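Local atomic coordinates of toxin FitB (Neisseria gonorrhoeae, PDB entry 2H1C), a protein that is the toxin of a type II toxin-antitoxin system, a PIN-domain protein of the ribonuclease class that pairs with the antitoxin FitA in a promoter-binding complex. Residues A[76-90]-A[102-116]. Sequence-based numbering, arbitrary orientation.
Sequences LPFDEPVAAIYAQIR and AADGYIAATAKQHSL
Tyr86 is the knob of this helix pair, its side chain seated among Ala102, Gly105, Tyr106 and Ala109. With CG anti to the backbone N (chi1 169°), its ring runs along the other helix and presents one edge to the backbone of Gly105, where no side chain stands in the way. Tyr106 CE2 lies over one face, 3.4 Å from Tyr86 CE1, but the two rings are slid apart and barely overlap. Tyr106 also turns its edge to the face of Phe78 in a T-shaped pair, planes at 68°, which completes an aromatic cluster.

Aliphatic contacts carry the middle, where helices 80-90 and 102-114 pass 8.3 Å apart at 117°. The methyl of Ala109 fits against the backbone of helix 80-90 and meets Val82 CG1 at 3.6 Å, while Ile85 CD1 presses on Gln113 CG at 3.4 Å. At the end of strand 75-76, Leu76 sets CD2 over the imidazole face of His114, a CH-pi contact 4.0 Å from the ring centroid.

No direct hydrogen bond joins the segments; two waters do so instead. One links Pro77 O to His114 NE2, the other Asp79 OD2 to Gln113 OE1, while Asp79 OD1 caps helix 80-90 through Val82 N. Within the segments, Arg90 NH1 meets Tyr86 OH in the guanidinium plane at 2.8 Å, fixing the phenol end, and Tyr106 O accepts from Thr110 N and OG1 on opposite faces.

Leu76 and Thr110 belong with Ser36 to an observed magnesium site of this PIN domain. Direct contact across the segments is van der Waals and aromatic, so the fit rests on side-chain shape, with water-mediated polar links.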
loop_
_atom_site.group_PDB
_atom_site.type_symbol
_atom_site.label_atom_id
_atom_site.label_comp_id
_atom_site.label_asym_id
_atom_site.label_seq_id
_atom_site.Cartn_x
_atom_site.Cartn_y
_atom_site.Cartn_z
ATOM N N LEU A 76 -4.428 1.243 10.997
ATOM C CA LEU A 76 -2.988 1.484 10.891
ATOM C C LEU A 76 -2.460 1.881 9.526
ATOM O O LEU A 76 -2.655 1.166 8.553
ATOM C CB LEU A 76 -2.248 0.239 11.363
ATOM C CG LEU A 76 -2.658 -0.261 12.763
ATOM C CD1 LEU A 76 -2.041 -1.632 13.019
ATOM C CD2 LEU A 76 -2.203 0.753 13.800
ATOM N N PRO A 77 -1.736 3.006 9.443
ATOM C CA PRO A 77 -1.233 3.394 8.117
ATOM C C PRO A 77 0.011 2.653 7.637
ATOM O O PRO A 77 0.724 2.032 8.426
ATOM C CB PRO A 77 -0.969 4.899 8.278
ATOM C CG PRO A 77 -0.483 4.988 9.703
ATOM C CD PRO A 77 -1.469 4.056 10.445
ATOM N N PHE A 78 0.240 2.678 6.323
ATOM C CA PHE A 78 1.451 2.090 5.768
ATOM C C PHE A 78 2.335 3.350 5.666
ATOM O O PHE A 78 2.173 4.155 4.749
ATOM C CB PHE A 78 1.226 1.507 4.362
ATOM C CG PHE A 78 2.441 0.809 3.806
ATOM C CD1 PHE A 78 2.691 -0.534 4.099
ATOM C CD2 PHE A 78 3.383 1.514 3.057
ATOM C CE1 PHE A 78 3.868 -1.167 3.652
ATOM C CE2 PHE A 78 4.562 0.897 2.605
ATOM C CZ PHE A 78 4.808 -0.443 2.900
ATOM N N ASP A 79 3.236 3.528 6.628
ATOM C CA ASP A 79 4.111 4.697 6.664
ATOM C C ASP A 79 5.589 4.350 6.463
ATOM O O ASP A 79 5.926 3.217 6.140
ATOM C CB ASP A 79 3.925 5.430 7.995
ATOM C CG ASP A 79 4.123 4.520 9.193
ATOM O OD1 ASP A 79 4.678 3.413 9.012
ATOM O OD2 ASP A 79 3.725 4.913 10.316
ATOM N N GLU A 80 6.478 5.320 6.656
ATOM C CA GLU A 80 7.905 5.064 6.447
ATOM C C GLU A 80 8.509 3.881 7.212
ATOM O O GLU A 80 9.252 3.084 6.640
ATOM C CB GLU A 80 8.714 6.345 6.700
ATOM C CG GLU A 80 10.211 6.197 6.447
ATOM C CD GLU A 80 10.936 5.544 7.601
ATOM O OE1 GLU A 80 10.645 5.912 8.757
ATOM O OE2 GLU A 80 11.801 4.674 7.358
ATOM N N PRO A 81 8.215 3.751 8.516
ATOM C CA PRO A 81 8.763 2.631 9.295
ATOM C C PRO A 81 8.278 1.277 8.754
ATOM O O PRO A 81 9.032 0.300 8.701
ATOM C CB PRO A 81 8.232 2.903 10.706
ATOM C CG PRO A 81 8.120 4.391 10.738
ATOM C CD PRO A 81 7.534 4.719 9.393
ATOM N N VAL A 82 7.010 1.224 8.370
ATOM C CA VAL A 82 6.430 -0.008 7.828
ATOM C C VAL A 82 7.077 -0.327 6.475
ATOM O O VAL A 82 7.282 -1.496 6.128
ATOM C CB VAL A 82 4.917 0.116 7.633
ATOM C CG1 VAL A 82 4.349 -1.215 7.147
ATOM C CG2 VAL A 82 4.263 0.518 8.943
ATOM N N ALA A 83 7.385 0.715 5.707
ATOM C CA ALA A 83 8.030 0.516 4.416
ATOM C C ALA A 83 9.376 -0.191 4.587
ATOM O O ALA A 83 9.745 -1.034 3.774
ATOM C CB ALA A 83 8.219 1.859 3.702
ATOM N N ALA A 84 10.117 0.152 5.637
ATOM C CA ALA A 84 11.412 -0.485 5.891
ATOM C C ALA A 84 11.238 -1.974 6.158
ATOM O O ALA A 84 11.988 -2.804 5.643
ATOM C CB ALA A 84 12.109 0.174 7.090
ATOM N N ILE A 85 10.257 -2.308 6.990
ATOM C CA ILE A 85 9.981 -3.708 7.324
ATOM C C ILE A 85 9.514 -4.460 6.078
ATOM O O ILE A 85 9.892 -5.608 5.849
ATOM C CB ILE A 85 8.923 -3.778 8.437
ATOM C CG1 ILE A 85 9.519 -3.149 9.702
ATOM C CG2 ILE A 85 8.487 -5.235 8.679
ATOM C CD1 ILE A 85 8.527 -2.906 10.817
ATOM N N TYR A 86 8.719 -3.789 5.255
ATOM C CA TYR A 86 8.226 -4.389 4.023
ATOM C C TYR A 86 9.380 -4.872 3.139
ATOM O O TYR A 86 9.389 -6.017 2.697
ATOM C CB TYR A 86 7.398 -3.366 3.248
ATOM C CG TYR A 86 7.044 -3.783 1.837
ATOM C CD1 TYR A 86 5.935 -4.593 1.581
ATOM C CD2 TYR A 86 7.818 -3.354 0.757
ATOM C CE1 TYR A 86 5.602 -4.964 0.276
ATOM C CE2 TYR A 86 7.497 -3.714 -0.534
ATOM C CZ TYR A 86 6.392 -4.516 -0.771
ATOM O OH TYR A 86 6.059 -4.866 -2.058
ATOM N N ALA A 87 10.342 -3.990 2.869
ATOM C CA ALA A 87 11.469 -4.340 2.019
ATOM C C ALA A 87 12.265 -5.484 2.626
ATOM O O ALA A 87 12.684 -6.397 1.914
ATOM C CB ALA A 87 12.360 -3.126 1.805
ATOM N N GLN A 88 12.459 -5.452 3.942
ATOM C CA GLN A 88 13.195 -6.513 4.617
ATOM C C GLN A 88 12.506 -7.863 4.430
ATOM O O GLN A 88 13.124 -8.836 3.985
ATOM C CB GLN A 88 13.323 -6.190 6.107
ATOM C CG GLN A 88 14.110 -4.909 6.342
ATOM C CD GLN A 88 14.361 -4.619 7.804
ATOM O OE1 GLN A 88 13.425 -4.431 8.590
ATOM N NE2 GLN A 88 15.638 -4.580 8.183
ATOM N N ILE A 89 11.222 -7.918 4.761
ATOM C CA ILE A 89 10.447 -9.148 4.643
ATOM C C ILE A 89 10.363 -9.697 3.228
ATOM O O ILE A 89 10.608 -10.883 3.004
ATOM C CB ILE A 89 8.996 -8.939 5.163
ATOM C CG1 ILE A 89 8.998 -8.797 6.685
ATOM C CG2 ILE A 89 8.109 -10.087 4.710
ATOM C CD1 ILE A 89 7.604 -8.498 7.269
ATOM N N ARG A 90 10.005 -8.856 2.265
ATOM C CA ARG A 90 9.890 -9.335 0.884
ATOM C C ARG A 90 11.225 -9.756 0.270
ATOM O O ARG A 90 11.288 -10.748 -0.468
ATOM C CB ARG A 90 9.235 -8.286 -0.008
ATOM C CG ARG A 90 7.774 -8.081 0.308
ATOM C CD ARG A 90 7.027 -7.650 -0.928
ATOM N NE ARG A 90 7.098 -8.644 -1.989
ATOM C CZ ARG A 90 6.805 -8.394 -3.264
ATOM N NH1 ARG A 90 6.420 -7.180 -3.640
ATOM N NH2 ARG A 90 6.906 -9.361 -4.170
ATOM N N ALA A 102 2.945 -8.386 -3.088
ATOM C CA ALA A 102 2.984 -7.032 -2.525
ATOM C C ALA A 102 1.883 -6.781 -1.485
ATOM O O ALA A 102 2.165 -6.332 -0.371
ATOM C CB ALA A 102 2.885 -5.991 -3.652
ATOM N N ALA A 103 0.639 -7.063 -1.867
ATOM C CA ALA A 103 -0.523 -6.870 -1.000
ATOM C C ALA A 103 -0.359 -7.545 0.358
ATOM O O ALA A 103 -0.600 -6.926 1.400
ATOM C CB ALA A 103 -1.783 -7.402 -1.684
ATOM N N ASP A 104 0.046 -8.810 0.348
ATOM C CA ASP A 104 0.233 -9.546 1.594
ATOM C C ASP A 104 1.426 -8.961 2.331
ATOM O O ASP A 104 1.438 -8.885 3.553
ATOM C CB ASP A 104 0.455 -11.036 1.305
ATOM C CG ASP A 104 -0.814 -11.732 0.831
ATOM O OD1 ASP A 104 -0.716 -12.823 0.231
ATOM O OD2 ASP A 104 -1.916 -11.196 1.069
ATOM N N GLY A 105 2.430 -8.529 1.570
ATOM C CA GLY A 105 3.601 -7.935 2.176
ATOM C C GLY A 105 3.257 -6.685 2.971
ATOM O O GLY A 105 3.822 -6.465 4.037
ATOM N N TYR A 106 2.355 -5.851 2.457
ATOM C CA TYR A 106 1.978 -4.620 3.172
ATOM C C TYR A 106 1.358 -4.935 4.528
ATOM O O TYR A 106 1.666 -4.294 5.540
ATOM C CB TYR A 106 0.966 -3.808 2.368
ATOM C CG TYR A 106 1.515 -3.265 1.080
ATOM C CD1 TYR A 106 0.700 -3.129 -0.037
ATOM C CD2 TYR A 106 2.857 -2.897 0.973
ATOM C CE1 TYR A 106 1.208 -2.640 -1.242
ATOM C CE2 TYR A 106 3.377 -2.405 -0.227
ATOM C CZ TYR A 106 2.546 -2.283 -1.329
ATOM O OH TYR A 106 3.061 -1.821 -2.523
ATOM N N ILE A 107 0.465 -5.918 4.527
ATOM C CA ILE A 107 -0.218 -6.333 5.740
ATOM C C ILE A 107 0.761 -6.961 6.706
ATOM O O ILE A 107 0.759 -6.627 7.885
ATOM C CB ILE A 107 -1.351 -7.312 5.411
ATOM C CG1 ILE A 107 -2.375 -6.607 4.514
ATOM C CG2 ILE A 107 -2.035 -7.768 6.688
ATOM C CD1 ILE A 107 -3.513 -7.477 4.074
ATOM N N ALA A 108 1.620 -7.848 6.210
ATOM C CA ALA A 108 2.581 -8.492 7.084
ATOM C C ALA A 108 3.525 -7.485 7.742
ATOM O O ALA A 108 3.809 -7.586 8.936
ATOM C CB ALA A 108 3.366 -9.555 6.320
ATOM N N ALA A 109 3.989 -6.496 6.979
ATOM C CA ALA A 109 4.900 -5.485 7.527
ATOM C C ALA A 109 4.203 -4.624 8.591
ATOM O O ALA A 109 4.818 -4.234 9.587
ATOM C CB ALA A 109 5.449 -4.586 6.395
ATOM N N THR A 110 2.924 -4.329 8.382
ATOM C CA THR A 110 2.163 -3.537 9.347
ATOM C C THR A 110 2.064 -4.315 10.658
ATOM O O THR A 110 2.304 -3.774 11.734
ATOM C CB THR A 110 0.737 -3.218 8.817
ATOM O OG1 THR A 110 0.839 -2.436 7.613
ATOM C CG2 THR A 110 -0.072 -2.443 9.871
ATOM N N ALA A 111 1.755 -5.608 10.559
ATOM C CA ALA A 111 1.635 -6.447 11.744
ATOM C C ALA A 111 2.964 -6.563 12.494
ATOM O O ALA A 111 3.007 -6.435 13.717
ATOM C CB ALA A 111 1.133 -7.836 11.348
ATOM N N LYS A 112 4.054 -6.788 11.770
ATOM C CA LYS A 112 5.356 -6.919 12.422
ATOM C C LYS A 112 5.742 -5.622 13.126
ATOM O O LYS A 112 6.242 -5.641 14.255
ATOM C CB LYS A 112 6.432 -7.311 11.398
ATOM C CG LYS A 112 7.844 -7.370 11.973
ATOM C CD LYS A 112 8.825 -8.074 11.041
ATOM C CE LYS A 112 8.609 -9.581 11.038
ATOM N NZ LYS A 112 9.660 -10.325 10.269
ATOM N N GLN A 113 5.498 -4.495 12.461
ATOM C CA GLN A 113 5.826 -3.187 13.017
ATOM C C GLN A 113 5.094 -2.919 14.332
ATOM O O GLN A 113 5.651 -2.291 15.239
ATOM C CB GLN A 113 5.486 -2.105 11.990
ATOM C CG GLN A 113 6.261 -0.815 12.143
ATOM C CD GLN A 113 5.696 0.072 13.210
ATOM O OE1 GLN A 113 4.487 0.291 13.262
ATOM N NE2 GLN A 113 6.565 0.610 14.062
ATOM N N HIS A 114 3.861 -3.420 14.442
ATOM C CA HIS A 114 3.037 -3.216 15.637
ATOM C C HIS A 114 2.920 -4.423 16.564
ATOM O O HIS A 114 2.113 -4.412 17.497
ATOM C CB HIS A 114 1.631 -2.785 15.212
ATOM C CG HIS A 114 1.590 -1.447 14.557
ATOM N ND1 HIS A 114 1.653 -0.267 15.271
ATOM C CD2 HIS A 114 1.525 -1.087 13.252
ATOM C CE1 HIS A 114 1.628 0.755 14.439
ATOM N NE2 HIS A 114 1.551 0.284 13.202
ATOM N N SER A 115 3.706 -5.459 16.289
ATOM C CA SER A 115 3.713 -6.678 17.096
ATOM C C SER A 115 2.355 -7.359 17.141
ATOM O O SER A 115 1.911 -7.811 18.196
ATOM C CB SER A 115 4.164 -6.361 18.524
ATOM O OG SER A 115 5.483 -5.860 18.524
ATOM N N LEU A 116 1.698 -7.445 15.990
ATOM C CA LEU A 116 0.383 -8.063 15.917
ATOM C C LEU A 116 0.403 -9.417 15.238
ATOM O O LEU A 116 1.290 -9.700 14.438
ATOM C CB LEU A 116 -0.555 -7.172 15.109
ATOM C CG LEU A 116 -0.529 -5.711 15.561
ATOM C CD1 LEU A 116 -1.380 -4.869 14.595
ATOM C CD2 LEU A 116 -1.085 -5.610 16.963
HETATM O O HOH W 1 1.477 1.966 10.987
HETATM O O HOH W 2 3.813 2.756 12.024
#